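Local coordinates for protein sugar phosphate isomerase/epimerase (Parabacteroides distasonis, PDB 3L23) that probably acts as an isomerase of sugar phosphates, with a TIM-barrel fold that holds a magnesium ion, at residues G12-L17 and Y43-L48; K105-W110 and N147-V152; K123-P128 and E156-G161. All coordinates share one frame; numbering follows the deposited sequence.

Interaction 1 (G12-L17 and Y43-L48); sequences GKEIGL and YSKLEL. With EDO (1,2-ethanediol), chain F.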
loop_
_atom_site.group_PDB
_atom_site.type_symbol
_atom_site.label_atom_id
_atom_site.label_comp_id
_atom_site.label_asym_id
_atom_site.label_seq_id
_atom_site.Cartn_x
_atom_site.Cartn_y
_atom_site.Cartn_z
ATOM N N GLY A 12 -16.601 18.128 -5.728
ATOM C CA GLY A 12 -16.658 17.028 -4.713
ATOM C C GLY A 12 -16.030 15.734 -5.225
ATOM O O GLY A 12 -16.713 14.711 -5.363
ATOM N N LYS A 13 -14.737 15.774 -5.533
ATOM C CA LYS A 13 -14.033 14.578 -5.968
ATOM C C LYS A 13 -13.792 13.700 -4.772
ATOM O O LYS A 13 -13.564 14.230 -3.673
ATOM C CB LYS A 13 -12.706 14.963 -6.603
ATOM C CG LYS A 13 -12.846 15.845 -7.830
ATOM C CD LYS A 13 -11.532 16.065 -8.564
ATOM C CE LYS A 13 -11.611 17.194 -9.582
ATOM N NZ LYS A 13 -10.347 17.378 -10.400
ATOM N N GLU A 14 -13.849 12.379 -4.978
ATOM C CA GLU A 14 -13.505 11.405 -3.965
ATOM C C GLU A 14 -12.003 11.208 -3.999
ATOM O O GLU A 14 -11.472 10.786 -5.028
ATOM C CB GLU A 14 -14.155 10.089 -4.282
ATOM C CG GLU A 14 -15.622 10.078 -4.028
ATOM C CD GLU A 14 -15.936 9.133 -2.904
ATOM O OE1 GLU A 14 -15.674 9.492 -1.708
ATOM O OE2 GLU A 14 -16.407 8.005 -3.253
ATOM N N ILE A 15 -11.326 11.477 -2.886
ATOM C CA ILE A 15 -9.876 11.375 -2.800
ATOM C C ILE A 15 -9.460 10.581 -1.577
ATOM O O ILE A 15 -9.937 10.842 -0.478
ATOM C CB ILE A 15 -9.161 12.805 -2.770
ATOM C CG1 ILE A 15 -9.677 13.725 -3.888
ATOM C CG2 ILE A 15 -7.659 12.679 -2.877
ATOM C CD1 ILE A 15 -9.202 15.172 -3.821
ATOM N N GLY A 16 -8.593 9.592 -1.782
ATOM C CA GLY A 16 -8.068 8.827 -0.688
ATOM C C GLY A 16 -6.747 9.324 -0.189
ATOM O O GLY A 16 -5.958 9.913 -0.958
ATOM N N LEU A 17 -6.454 9.037 1.088
ATOM C CA LEU A 17 -5.166 9.366 1.722
ATOM C C LEU A 17 -4.576 8.179 2.472
ATOM O O LEU A 17 -5.256 7.566 3.318
ATOM C CB LEU A 17 -5.312 10.507 2.741
ATOM C CG LEU A 17 -4.090 11.124 3.417
ATOM C CD1 LEU A 17 -3.043 11.687 2.415
ATOM C CD2 LEU A 17 -4.480 12.211 4.457
ATOM N N TYR A 43 -10.178 15.212 1.475
ATOM C CA TYR A 43 -10.082 13.763 1.478
ATOM C C TYR A 43 -11.347 13.121 2.029
ATOM O O TYR A 43 -11.945 13.635 2.936
ATOM C CB TYR A 43 -8.876 13.306 2.317
ATOM C CG TYR A 43 -7.571 13.752 1.736
ATOM C CD1 TYR A 43 -6.986 13.054 0.679
ATOM C CD2 TYR A 43 -6.936 14.916 2.170
ATOM C CE1 TYR A 43 -5.811 13.482 0.107
ATOM C CE2 TYR A 43 -5.720 15.349 1.565
ATOM C CZ TYR A 43 -5.158 14.593 0.554
ATOM O OH TYR A 43 -3.967 14.964 -0.081
ATOM N N SER A 44 -11.707 11.948 1.509
ATOM C CA SER A 44 -12.877 11.227 2.006
ATOM C C SER A 44 -12.654 9.773 2.431
ATOM O O SER A 44 -13.473 9.211 3.166
ATOM C CB SER A 44 -13.937 11.260 0.903
ATOM O OG SER A 44 -13.383 10.627 -0.246
ATOM N N LYS A 45 -11.564 9.191 1.947
ATOM C CA LYS A 45 -11.227 7.799 2.108
ATOM C C LYS A 45 -9.822 7.638 2.695
ATOM O O LYS A 45 -8.876 8.331 2.293
ATOM C CB LYS A 45 -11.311 7.092 0.733
ATOM C CG LYS A 45 -12.730 7.026 0.196
ATOM C CD LYS A 45 -12.812 6.860 -1.319
ATOM C CE LYS A 45 -12.349 5.488 -1.793
ATOM N NZ LYS A 45 -12.661 5.265 -3.281
ATOM N N LEU A 46 -9.674 6.723 3.640
ATOM C CA LEU A 46 -8.391 6.498 4.319
ATOM C C LEU A 46 -7.840 5.111 4.060
ATOM O O LEU A 46 -8.604 4.168 3.996
ATOM C CB LEU A 46 -8.555 6.640 5.808
ATOM C CG LEU A 46 -9.041 8.005 6.303
ATOM C CD1 LEU A 46 -9.164 7.944 7.841
ATOM C CD2 LEU A 46 -8.160 9.182 5.832
ATOM N N GLU A 47 -6.526 5.031 3.876
ATOM C CA GLU A 47 -5.800 3.789 3.995
ATOM C C GLU A 47 -4.933 3.952 5.232
ATOM O O GLU A 47 -4.160 4.939 5.351
ATOM C CB GLU A 47 -4.948 3.540 2.789
ATOM C CG GLU A 47 -4.188 2.193 2.850
ATOM C CD GLU A 47 -3.449 1.987 1.556
ATOM O OE1 GLU A 47 -2.478 2.752 1.318
ATOM O OE2 GLU A 47 -3.862 1.097 0.769
ATOM N N LEU A 48 -5.082 3.005 6.163
ATOM C CA LEU A 48 -4.379 3.041 7.441
ATOM C C LEU A 48 -2.906 2.633 7.310
ATOM O O LEU A 48 -2.502 1.991 6.333
ATOM C CB LEU A 48 -5.058 2.099 8.433
ATOM C CG LEU A 48 -6.555 2.228 8.648
ATOM C CD1 LEU A 48 -7.041 1.138 9.630
ATOM C CD2 LEU A 48 -6.907 3.651 9.141
HETATM C C1 EDO F . -10.113 7.579 -4.166
HETATM O O1 EDO F . -10.003 6.226 -3.677
HETATM C C2 EDO F . -10.923 7.615 -5.450
HETATM O O2 EDO F . -12.239 7.194 -5.131
HETATM O O HOH W 1 -15.791 5.441 -3.402
#
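Leu-17 lies over one face of the Tyr-43 ring, in a beta-alpha-beta unit of a TIM barrel made by parallel strands 16-18 and 45-52 and helix 31-40. Tyr-43 carries CG anti to its carbonyl carbon (chi1 -64°), which lays the ring beside Ile-15 and Leu-17. Tyr-43 CB sits 3.9 Å from Ile-15 O. CG comes next and meets Leu-17 CB. CD1 and CE1 both touch Ile-15 CG2, Tyr-43 CE1 at 3.6 Å. Gly-16 O lies at the ring edge, by CE1. Tyr-43 CZ reaches Leu-17 CD1 at 4.0 Å, while Leu-17 CD2 stands above the ring centre. The OH is hydrogen-bonded to Val-289 O in helix 285-298. An alanine at Tyr-43 is likely to leave a gap beside Ile-15 and Leu-17 and Val-289 O without this partner. In the backbone, Leu-17 N donates to Lys-45 O at 2.8 Å, and Glu-47 N to Leu-17 O. Ser-44 N bonds almost straight to Ile-15 O (172°). On the other face, turned to the barrel interior, Lys-45 NZ has a salt bridge to Asp-271 and binds an ethanediol. Ser-44 OG donates to Glu-14 OE1 at 2.9 Å, on the anti side of the carboxylate and 32° out of its plane.

Interaction 2 (K105-W110 and N147-V152); sequences KIMEYW and NQASDV. With EDO (1,2-ethanediol), chain G.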
loop_
_atom_site.group_PDB
_atom_site.type_symbol
_atom_site.label_atom_id
_atom_site.label_comp_id
_atom_site.label_asym_id
_atom_site.label_seq_id
_atom_site.Cartn_x
_atom_site.Cartn_y
_atom_site.Cartn_z
ATOM N N LYS A 105 3.535 -19.087 11.709
ATOM C CA LYS A 105 3.565 -17.797 12.386
ATOM C C LYS A 105 3.022 -16.713 11.475
ATOM O O LYS A 105 2.256 -15.824 11.887
ATOM C CB LYS A 105 5.005 -17.505 12.791
ATOM C CG LYS A 105 5.221 -16.549 13.914
ATOM C CD LYS A 105 6.341 -17.120 14.822
ATOM N N ILE A 106 3.438 -16.744 10.211
ATOM C CA ILE A 106 2.871 -15.799 9.262
ATOM C C ILE A 106 1.335 -15.956 9.149
ATOM O O ILE A 106 0.609 -14.955 9.146
ATOM C CB ILE A 106 3.526 -15.940 7.864
ATOM C CG1 ILE A 106 5.018 -15.551 7.940
ATOM C CG2 ILE A 106 2.799 -15.096 6.812
ATOM C CD1 ILE A 106 5.786 -15.810 6.628
HETATM N N MSE A 107 0.847 -17.190 9.072
HETATM C CA MSE A 107 -0.595 -17.415 8.939
HETATM C C MSE A 107 -1.349 -17.013 10.225
HETATM O O MSE A 107 -2.483 -16.534 10.148
HETATM C CB MSE A 107 -0.899 -18.855 8.514
HETATM C CG MSE A 107 -0.303 -19.196 7.130
HETATM SE SE MSE A 107 -0.842 -18.048 5.739
HETATM C CE MSE A 107 0.894 -18.100 4.722
ATOM N N GLU A 108 -0.714 -17.186 11.378
ATOM C CA GLU A 108 -1.264 -16.730 12.661
ATOM C C GLU A 108 -1.443 -15.208 12.680
ATOM O O GLU A 108 -2.455 -14.684 13.167
ATOM C CB GLU A 108 -0.351 -17.212 13.795
ATOM C CG GLU A 108 -0.675 -16.698 15.201
ATOM C CD GLU A 108 0.201 -17.334 16.291
ATOM O OE1 GLU A 108 0.903 -18.334 16.032
ATOM O OE2 GLU A 108 0.171 -16.831 17.434
ATOM N N TYR A 109 -0.456 -14.495 12.140
ATOM C CA TYR A 109 -0.538 -13.061 12.003
ATOM C C TYR A 109 -1.701 -12.685 11.116
ATOM O O TYR A 109 -2.488 -11.808 11.463
ATOM C CB TYR A 109 0.741 -12.479 11.383
ATOM C CG TYR A 109 0.629 -11.004 11.167
ATOM C CD1 TYR A 109 0.937 -10.109 12.184
ATOM C CD2 TYR A 109 0.179 -10.500 9.968
ATOM C CE1 TYR A 109 0.775 -8.769 12.017
ATOM C CE2 TYR A 109 0.038 -9.182 9.805
ATOM C CZ TYR A 109 0.357 -8.316 10.812
ATOM O OH TYR A 109 0.148 -6.963 10.584
ATOM N N TRP A 110 -1.805 -13.318 9.955
ATOM C CA TRP A 110 -2.857 -12.935 9.016
ATOM C C TRP A 110 -4.257 -13.209 9.596
ATOM O O TRP A 110 -5.160 -12.396 9.417
ATOM C CB TRP A 110 -2.677 -13.600 7.637
ATOM C CG TRP A 110 -1.583 -12.934 6.862
ATOM C CD1 TRP A 110 -0.451 -13.496 6.422
ATOM C CD2 TRP A 110 -1.534 -11.548 6.470
ATOM N NE1 TRP A 110 0.332 -12.570 5.782
ATOM C CE2 TRP A 110 -0.314 -11.356 5.791
ATOM C CE3 TRP A 110 -2.406 -10.460 6.630
ATOM C CZ2 TRP A 110 0.045 -10.126 5.249
ATOM C CZ3 TRP A 110 -2.050 -9.245 6.127
ATOM C CH2 TRP A 110 -0.825 -9.082 5.437
ATOM N N ASN A 147 -0.395 -16.525 -1.586
ATOM C CA ASN A 147 -1.609 -17.249 -1.995
ATOM C C ASN A 147 -2.307 -17.822 -0.750
ATOM O O ASN A 147 -3.518 -17.715 -0.607
ATOM C CB ASN A 147 -1.309 -18.400 -2.966
ATOM C CG ASN A 147 -1.014 -17.941 -4.373
ATOM O OD1 ASN A 147 -1.427 -16.856 -4.799
ATOM N ND2 ASN A 147 -0.324 -18.781 -5.123
ATOM N N GLN A 148 -1.535 -18.411 0.159
ATOM C CA GLN A 148 -2.127 -19.009 1.365
ATOM C C GLN A 148 -2.640 -17.914 2.304
ATOM O O GLN A 148 -3.672 -18.104 2.951
ATOM C CB GLN A 148 -1.144 -19.890 2.112
ATOM C CG GLN A 148 -1.851 -20.644 3.228
ATOM C CD GLN A 148 -0.961 -21.603 4.008
ATOM O OE1 GLN A 148 0.253 -21.670 3.793
ATOM N NE2 GLN A 148 -1.569 -22.330 4.932
ATOM N N ALA A 149 -1.931 -16.784 2.399
ATOM C CA ALA A 149 -2.387 -15.636 3.220
ATOM C C ALA A 149 -3.763 -15.191 2.773
ATOM O O ALA A 149 -4.623 -14.902 3.595
ATOM C CB ALA A 149 -1.389 -14.441 3.164
ATOM N N SER A 150 -3.979 -15.146 1.457
ATOM C CA SER A 150 -5.266 -14.744 0.912
ATOM C C SER A 150 -6.381 -15.646 1.406
ATOM O O SER A 150 -7.454 -15.152 1.780
ATOM C CB SER A 150 -5.204 -14.743 -0.610
ATOM O OG SER A 150 -6.489 -14.561 -1.149
ATOM N N ASP A 151 -6.133 -16.967 1.426
ATOM C CA ASP A 151 -7.113 -17.932 1.925
ATOM C C ASP A 151 -7.468 -17.643 3.382
ATOM O O ASP A 151 -8.643 -17.685 3.771
ATOM C CB ASP A 151 -6.603 -19.379 1.835
ATOM C CG ASP A 151 -6.420 -19.884 0.411
ATOM O OD1 ASP A 151 -6.897 -19.280 -0.557
ATOM O OD2 ASP A 151 -5.802 -20.970 0.279
ATOM N N VAL A 152 -6.446 -17.356 4.194
ATOM C CA VAL A 152 -6.650 -17.003 5.601
ATOM C C VAL A 152 -7.467 -15.704 5.759
ATOM O O VAL A 152 -8.377 -15.639 6.567
ATOM C CB VAL A 152 -5.298 -16.869 6.330
ATOM C CG1 VAL A 152 -5.484 -16.283 7.724
ATOM C CG2 VAL A 152 -4.614 -18.224 6.374
HETATM C C1 EDO G . -3.278 -21.707 -1.455
HETATM O O1 EDO G . -4.574 -22.312 -1.477
HETATM C C2 EDO G . -2.672 -21.819 -2.836
HETATM O O2 EDO G . -3.552 -21.269 -3.821
#
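Met-107 and Trp-110 both carry CG anti to their own carbonyl carbon (chi1 -62° and -76°), which sends the selenium and the indole to helix 147-152. Met-107 is a selenomethionine, and its chain bends at chi2 and again at chi3. SE packs against Gln-148, Ala-149 and Val-152. Met-107 SE lies 3.7 Å from Ala-149 N and 3.8 Å from Val-152 CG2. The methyl runs on over Gln-148, with Met-107 CE 3.7 Å from Gln-148 OE1. Gln-148 is extended and exposed, so this edge of the contact borders solvent. These are two outer helices of the TIM barrel, 103-119 and 136-155, packed side by side on the outside of the barrel, with Trp-110 reaching strand 124-127. Their local axes approach to 9.3 Å and run in roughly the same direction, 36° apart. Ala-149 provides the closest fit. Ala-149 CB sits over the five-membered ring of Trp-110, 3.8 Å from the centroid, in a CH-pi contact, with Trp-110 CD1 the nearest ring atom at 3.5 Å. The ring of Tyr-109 covers the opposite indole face, so the tryptophan is held between the two. Val-152, nearly one turn on from Ala-149, brings CG1 to 3.9 Å from Trp-110 CB.

Interaction 3 (K123-P128 and E156-G161); sequences KYLIQP and EGIATG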
loop_
_atom_site.group_PDB
_atom_site.type_symbol
_atom_site.label_atom_id
_atom_site.label_comp_id
_atom_site.label_asym_id
_atom_site.label_seq_id
_atom_site.Cartn_x
_atom_site.Cartn_y
_atom_site.Cartn_z
ATOM N N LYS A 123 -12.155 -2.707 3.427
ATOM C CA LYS A 123 -12.314 -3.452 2.166
ATOM C C LYS A 123 -11.049 -4.181 1.695
ATOM O O LYS A 123 -11.138 -5.321 1.181
ATOM C CB LYS A 123 -12.846 -2.518 1.073
ATOM C CG LYS A 123 -12.846 -3.148 -0.304
ATOM C CD LYS A 123 -13.575 -2.333 -1.313
ATOM C CE LYS A 123 -13.659 -3.092 -2.629
ATOM N NZ LYS A 123 -14.586 -2.443 -3.595
ATOM N N TYR A 124 -9.906 -3.485 1.797
ATOM C CA TYR A 124 -8.603 -4.009 1.422
ATOM C C TYR A 124 -7.665 -4.153 2.617
ATOM O O TYR A 124 -7.613 -3.270 3.464
ATOM C CB TYR A 124 -7.936 -3.074 0.427
ATOM C CG TYR A 124 -8.751 -2.716 -0.806
ATOM C CD1 TYR A 124 -8.813 -3.566 -1.872
ATOM C CD2 TYR A 124 -9.393 -1.491 -0.900
ATOM C CE1 TYR A 124 -9.501 -3.241 -3.014
ATOM C CE2 TYR A 124 -10.110 -1.144 -2.036
ATOM C CZ TYR A 124 -10.149 -2.019 -3.093
ATOM O OH TYR A 124 -10.867 -1.686 -4.218
ATOM N N LEU A 125 -6.912 -5.253 2.623
ATOM C CA LEU A 125 -5.832 -5.522 3.584
ATOM C C LEU A 125 -4.594 -5.812 2.736
ATOM O O LEU A 125 -4.594 -6.742 1.915
ATOM C CB LEU A 125 -6.196 -6.705 4.482
ATOM C CG LEU A 125 -5.269 -6.941 5.670
ATOM C CD1 LEU A 125 -5.149 -5.725 6.570
ATOM C CD2 LEU A 125 -5.711 -8.198 6.469
ATOM N N ILE A 126 -3.549 -5.002 2.927
ATOM C CA ILE A 126 -2.415 -4.935 1.990
ATOM C C ILE A 126 -1.071 -4.984 2.726
ATOM O O ILE A 126 -0.882 -4.308 3.728
ATOM C CB ILE A 126 -2.491 -3.651 1.135
ATOM C CG1 ILE A 126 -3.739 -3.664 0.238
ATOM C CG2 ILE A 126 -1.222 -3.448 0.297
ATOM C CD1 ILE A 126 -4.116 -2.386 -0.525
ATOM N N GLN A 127 -0.166 -5.835 2.239
ATOM C CA GLN A 127 1.229 -5.912 2.699
ATOM C C GLN A 127 2.066 -4.986 1.820
ATOM O O GLN A 127 2.074 -5.153 0.598
ATOM C CB GLN A 127 1.773 -7.323 2.598
ATOM C CG GLN A 127 3.225 -7.383 2.998
ATOM C CD GLN A 127 3.709 -8.783 3.098
ATOM O OE1 GLN A 127 2.929 -9.694 3.432
ATOM N NE2 GLN A 127 5.007 -8.990 2.828
ATOM N N PRO A 128 2.713 -3.971 2.420
ATOM C CA PRO A 128 3.515 -3.000 1.622
ATOM C C PRO A 128 5.014 -3.189 1.564
ATOM O O PRO A 128 5.664 -2.477 0.798
ATOM C CB PRO A 128 3.206 -1.693 2.332
ATOM C CG PRO A 128 3.195 -2.109 3.782
ATOM C CD PRO A 128 2.573 -3.506 3.815
ATOM N N GLU A 156 -11.588 -14.970 7.234
ATOM C CA GLU A 156 -11.933 -14.022 8.293
ATOM C C GLU A 156 -12.933 -12.959 7.839
ATOM O O GLU A 156 -13.375 -12.134 8.657
ATOM C CB GLU A 156 -10.668 -13.353 8.856
ATOM C CG GLU A 156 -9.745 -14.322 9.557
ATOM C CD GLU A 156 -10.434 -15.131 10.633
ATOM O OE1 GLU A 156 -11.219 -14.535 11.402
ATOM O OE2 GLU A 156 -10.212 -16.367 10.707
ATOM N N GLY A 157 -13.276 -12.941 6.554
ATOM C CA GLY A 157 -14.316 -12.040 6.075
ATOM C C GLY A 157 -13.945 -10.907 5.163
ATOM O O GLY A 157 -14.789 -10.067 4.893
ATOM N N ILE A 158 -12.702 -10.863 4.690
ATOM C CA ILE A 158 -12.249 -9.823 3.767
ATOM C C ILE A 158 -12.155 -10.444 2.372
ATOM O O ILE A 158 -11.173 -11.086 2.037
ATOM C CB ILE A 158 -10.914 -9.218 4.240
ATOM C CG1 ILE A 158 -11.094 -8.644 5.666
ATOM C CG2 ILE A 158 -10.435 -8.127 3.300
ATOM C CD1 ILE A 158 -9.851 -7.968 6.241
ATOM N N ALA A 159 -13.215 -10.264 1.588
ATOM C CA ALA A 159 -13.402 -10.975 0.334
ATOM C C ALA A 159 -12.348 -10.682 -0.715
ATOM O O ALA A 159 -12.135 -11.485 -1.625
ATOM C CB ALA A 159 -14.759 -10.664 -0.223
ATOM N N THR A 160 -11.734 -9.512 -0.640
ATOM C CA THR A 160 -10.659 -9.145 -1.588
ATOM C C THR A 160 -9.372 -9.967 -1.473
ATOM O O THR A 160 -8.556 -9.947 -2.387
ATOM C CB THR A 160 -10.298 -7.654 -1.482
ATOM O OG1 THR A 160 -10.007 -7.322 -0.115
ATOM C CG2 THR A 160 -11.438 -6.787 -2.015
ATOM N N GLY A 161 -9.192 -10.691 -0.377
ATOM C CA GLY A 161 -8.014 -11.517 -0.191
ATOM C C GLY A 161 -6.764 -10.727 0.182
ATOM O O GLY A 161 -6.818 -9.829 1.040
HETATM O O HOH W 2 -13.312 -6.941 0.926
HETATM O O HOH W 3 -7.506 -7.262 0.681
#
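Thr-160, in the loop of this TIM barrel between helix 136-155 and strand 162-165, grips Lys-123 O just before strand 124-127. The helix ends in a Schellman motif at Gly-157, and a type I turn from Ile-158 to Gly-161 follows. The tight part centres on that carbonyl. Thr-160 OG1 donates to Lys-123 O at 2.6 Å, in the carbonyl plane. Its chi1 of 53° puts OG1 between the backbone N and the carbonyl carbon, facing the strand. Ile-158 CG2 packs on the same Lys-123 O at 3.6 Å. Thr-160 OG1 also accepts a bond from a water oxygen, at 2.6 Å. That water also accepts from Leu-125 N and donates to Gly-161 O. It thus bridges strand and turn, which stand too far apart here to pair directly. Other apolar contacts are looser. Leu-125 CD2 and Ile-158 CD1 meet at 4.2 Å, their side chains crossing at about a right angle. Thr-160 CG2 lies oblique to the Tyr-124 ring, 4.2 Å from Tyr-124 CD1, while the OH of that tyrosine bonds to Asp-271. Toward solvent, the exposed Lys-123 brings CG to 4.3 Å from Thr-160 CG2. A second water donates to Lys-123 O at 2.7 Å and accepts a weak bond from Thr-160 N.

Interactions 2 and 3 are neighbours, with centres about 11 Å apart. Helix 103-119 leads into strand 124-127, which leads into helix 136-155. Trp-110 joins the two contacts: Trp-110 CZ3 lies 3.8 Å from Leu-125 CD2. Ser-150 OG also packs on Gly-161 CA at 3.5 Å. Interaction 1 is farther round the barrel, its centre about 18 Å from that of interaction 3, and touches it through Glu-47 OE2 and Ile-126 CD1 at 3.7 Å. Asp-271 links them too, pairing with Lys-45 and Tyr-124. Glu-47 bonds to His-242, a magnesium ligand, and its side chain is about 6 Å from the ion. Pro-128 O bonds to His-165, another ligand.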